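Long-range contact in Aln2 (Streptomyces sp. CM020, PDB 6P7L), which belongs to the NTF2-like superfamily as a noncanonical SnoaL-like member and probably takes part in biosynthesis of the polyketide antibiotic alnumycin: residues 97-107 / 118-128. Numbering follows the deposited sequence.
Sequences AQPRHWFDMMT and TSYYATVTVTS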
# COMPACT_ATOMS: atom_id res chain seq x y z
N ALA A 97 22.15 -3.90 -4.02
CA ALA A 97 21.06 -4.16 -3.11
C ALA A 97 19.74 -4.17 -3.89
O ALA A 97 19.70 -3.85 -5.10
CB ALA A 97 21.04 -3.12 -2.01
N GLN A 98 18.67 -4.57 -3.22
CA GLN A 98 17.40 -4.84 -3.89
C GLN A 98 16.40 -3.74 -3.63
O GLN A 98 15.89 -3.62 -2.49
CB GLN A 98 16.82 -6.18 -3.42
CG GLN A 98 15.44 -6.52 -4.06
CD GLN A 98 15.51 -6.66 -5.58
OE1 GLN A 98 16.20 -7.53 -6.12
NE2 GLN A 98 14.77 -5.80 -6.28
N PRO A 99 16.02 -2.95 -4.63
CA PRO A 99 14.98 -1.95 -4.43
C PRO A 99 13.60 -2.57 -4.51
O PRO A 99 13.37 -3.51 -5.26
CB PRO A 99 15.18 -0.99 -5.61
CG PRO A 99 15.69 -1.93 -6.69
CD PRO A 99 16.57 -2.92 -6.00
N ARG A 100 12.66 -1.94 -3.80
CA ARG A 100 11.24 -2.24 -3.98
C ARG A 100 10.50 -0.91 -3.96
O ARG A 100 10.68 -0.11 -3.04
CB ARG A 100 10.67 -3.20 -2.92
CG ARG A 100 11.31 -4.58 -2.92
CD ARG A 100 10.87 -5.40 -4.10
NE ARG A 100 11.57 -6.69 -4.16
CZ ARG A 100 11.70 -7.40 -5.28
NH1 ARG A 100 11.20 -6.94 -6.40
NH2 ARG A 100 12.34 -8.58 -5.27
N HIS A 101 9.70 -0.67 -5.01
CA HIS A 101 8.88 0.53 -5.11
C HIS A 101 7.55 0.24 -4.44
O HIS A 101 6.97 -0.83 -4.66
CB HIS A 101 8.65 0.96 -6.57
CG HIS A 101 9.79 1.72 -7.16
ND1 HIS A 101 11.00 1.12 -7.47
CD2 HIS A 101 9.94 3.03 -7.45
CE1 HIS A 101 11.82 2.02 -7.96
NE2 HIS A 101 11.21 3.19 -7.96
N TRP A 102 7.09 1.18 -3.62
CA TRP A 102 5.82 1.11 -2.91
C TRP A 102 4.99 2.33 -3.32
O TRP A 102 5.44 3.46 -3.15
CB TRP A 102 6.08 1.13 -1.39
CG TRP A 102 6.91 0.04 -0.91
CD1 TRP A 102 8.29 -0.03 -0.96
CD2 TRP A 102 6.48 -1.18 -0.32
NE1 TRP A 102 8.73 -1.21 -0.41
CE2 TRP A 102 7.64 -1.94 -0.03
CE3 TRP A 102 5.23 -1.72 -0.01
CZ2 TRP A 102 7.57 -3.20 0.56
CZ3 TRP A 102 5.18 -2.98 0.55
CH2 TRP A 102 6.34 -3.69 0.83
N PHE A 103 3.79 2.08 -3.82
CA PHE A 103 2.85 3.14 -4.18
C PHE A 103 1.67 3.05 -3.23
O PHE A 103 1.30 1.94 -2.80
CB PHE A 103 2.28 2.99 -5.59
CG PHE A 103 3.27 3.09 -6.70
CD1 PHE A 103 4.61 3.43 -6.49
CD2 PHE A 103 2.84 2.89 -8.00
CE1 PHE A 103 5.47 3.51 -7.55
CE2 PHE A 103 3.69 2.98 -9.05
CZ PHE A 103 5.01 3.28 -8.83
N ASP A 104 1.05 4.19 -2.95
CA ASP A 104 -0.15 4.21 -2.12
C ASP A 104 -0.88 5.52 -2.33
O ASP A 104 -0.36 6.46 -2.96
CB ASP A 104 0.24 4.00 -0.65
CG ASP A 104 -0.87 3.38 0.19
OD1 ASP A 104 -1.91 2.93 -0.35
OD2 ASP A 104 -0.65 3.35 1.42
N MET A 105 -2.11 5.57 -1.79
CA MET A 105 -2.97 6.75 -1.81
C MET A 105 -3.18 7.25 -3.25
O MET A 105 -2.96 8.44 -3.56
CB MET A 105 -2.41 7.91 -0.96
CG MET A 105 -2.44 7.84 0.55
SD MET A 105 -3.94 7.26 1.37
CE MET A 105 -3.21 5.62 1.29
N MET A 106 -3.59 6.34 -4.13
CA MET A 106 -3.64 6.62 -5.56
C MET A 106 -5.04 7.05 -6.00
O MET A 106 -6.00 6.30 -5.83
CB MET A 106 -3.23 5.39 -6.36
CG MET A 106 -3.20 5.64 -7.82
SD MET A 106 -2.80 4.12 -8.71
CE MET A 106 -1.11 3.84 -8.12
N THR A 107 -5.13 8.26 -6.57
CA THR A 107 -6.32 8.73 -7.26
C THR A 107 -6.25 8.28 -8.72
O THR A 107 -5.16 8.21 -9.32
CB THR A 107 -6.50 10.26 -7.20
OG1 THR A 107 -5.38 10.90 -7.83
CG2 THR A 107 -6.66 10.75 -5.75
N THR A 118 -3.46 9.66 -12.95
CA THR A 118 -3.31 9.19 -11.58
C THR A 118 -2.37 10.10 -10.79
O THR A 118 -1.53 10.82 -11.35
CB THR A 118 -2.80 7.74 -11.51
OG1 THR A 118 -1.42 7.73 -11.89
CG2 THR A 118 -3.62 6.79 -12.41
N SER A 119 -2.53 10.08 -9.47
CA SER A 119 -1.62 10.75 -8.55
C SER A 119 -1.48 9.81 -7.37
O SER A 119 -2.45 9.15 -6.95
CB SER A 119 -2.13 12.13 -8.10
OG SER A 119 -3.14 12.04 -7.10
N TYR A 120 -0.26 9.71 -6.86
CA TYR A 120 -0.04 8.77 -5.77
C TYR A 120 1.24 9.11 -5.02
O TYR A 120 2.07 9.90 -5.48
CB TYR A 120 0.04 7.34 -6.27
CG TYR A 120 0.98 7.09 -7.42
CD1 TYR A 120 0.58 7.33 -8.74
CD2 TYR A 120 2.25 6.57 -7.21
CE1 TYR A 120 1.41 7.03 -9.80
CE2 TYR A 120 3.10 6.26 -8.26
CZ TYR A 120 2.68 6.52 -9.57
OH TYR A 120 3.52 6.23 -10.62
N TYR A 121 1.36 8.51 -3.84
CA TYR A 121 2.58 8.54 -3.07
C TYR A 121 3.48 7.37 -3.50
O TYR A 121 2.99 6.27 -3.75
CB TYR A 121 2.29 8.38 -1.59
CG TYR A 121 1.40 9.45 -0.95
CD1 TYR A 121 1.07 10.61 -1.61
CD2 TYR A 121 0.91 9.28 0.34
CE1 TYR A 121 0.28 11.60 -1.00
CE2 TYR A 121 0.12 10.23 0.95
CZ TYR A 121 -0.17 11.40 0.27
OH TYR A 121 -0.91 12.38 0.89
N ALA A 122 4.78 7.59 -3.48
CA ALA A 122 5.74 6.53 -3.75
C ALA A 122 6.97 6.67 -2.89
O ALA A 122 7.41 7.77 -2.55
CB ALA A 122 6.16 6.49 -5.23
N THR A 123 7.54 5.51 -2.55
CA THR A 123 8.86 5.46 -1.96
C THR A 123 9.54 4.18 -2.44
O THR A 123 8.93 3.34 -3.10
CB THR A 123 8.82 5.53 -0.44
OG1 THR A 123 10.17 5.62 0.06
CG2 THR A 123 8.13 4.35 0.14
N VAL A 124 10.82 4.10 -2.16
CA VAL A 124 11.64 2.94 -2.49
C VAL A 124 12.33 2.49 -1.22
O VAL A 124 12.98 3.29 -0.53
CB VAL A 124 12.66 3.26 -3.59
CG1 VAL A 124 13.52 2.06 -3.87
CG2 VAL A 124 11.92 3.67 -4.85
N THR A 125 12.17 1.20 -0.91
CA THR A 125 13.01 0.57 0.10
C THR A 125 14.19 -0.10 -0.60
O THR A 125 14.06 -0.61 -1.72
CB THR A 125 12.25 -0.46 0.95
OG1 THR A 125 11.67 -1.46 0.12
CG2 THR A 125 11.11 0.21 1.77
N VAL A 126 15.34 -0.11 0.07
CA VAL A 126 16.53 -0.75 -0.48
C VAL A 126 17.08 -1.73 0.55
O VAL A 126 17.58 -1.30 1.59
CB VAL A 126 17.59 0.26 -0.89
CG1 VAL A 126 18.70 -0.46 -1.63
CG2 VAL A 126 16.97 1.37 -1.76
N THR A 127 17.03 -3.01 0.23
CA THR A 127 17.41 -4.08 1.15
C THR A 127 18.74 -4.67 0.72
O THR A 127 18.88 -5.15 -0.40
CB THR A 127 16.32 -5.15 1.18
OG1 THR A 127 15.13 -4.59 1.72
CG2 THR A 127 16.73 -6.31 2.07
N SER A 128 19.69 -4.66 1.64
CA SER A 128 21.04 -5.14 1.38
C SER A 128 21.28 -6.58 1.82
O SER A 128 20.48 -7.20 2.53
CB SER A 128 22.04 -4.22 2.08
OG SER A 128 22.12 -4.62 3.44
O HOH W 1 13.63 -3.34 -0.43
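The indole of Trp102 donates a hydrogen bond from NE1 to Thr125 OG1, 3.0 Å away near the ring plane, which pins the ring's edge beside the antiparallel partner strand. Thr125 OG1 also meets a water that donates to Gln98 O and joins Thr127 OG1. On the face shared by Pro99, His101 and Phe103, Val124 CG2 sits over the imidazole of His101, 3.3 Å from the ring centroid, a close CH-pi contact. Phe103 and Tyr120 overlap obliquely, planes at 36°, with Tyr120 CE2 over the middle of the phenyl ring. With its CG between the backbone N and the carbonyl carbon (chi1 50°), the Tyr120 ring lies against Phe103 and takes the methyl CE of Met106 over one face. Between Asp104 and Thr107 a beta bulge shifts the register by one, and the chain turns a corner at Met105, whose CB lies over one face of the Tyr121 ring, toward its rim. Beyond it, Thr107 OG1 and Ser119 OG share a 2.6 Å hydrogen bond. Within the chain this hairpin forms one edge of the curved NTF2-like sheet: strand 133-148 pairs with 118-127, helix 34-52 packs on His101, Phe103 and Met106, with Asp52 bonding His101 ND1, and two neighbouring subunits meet the Trp102 and Tyr121 face.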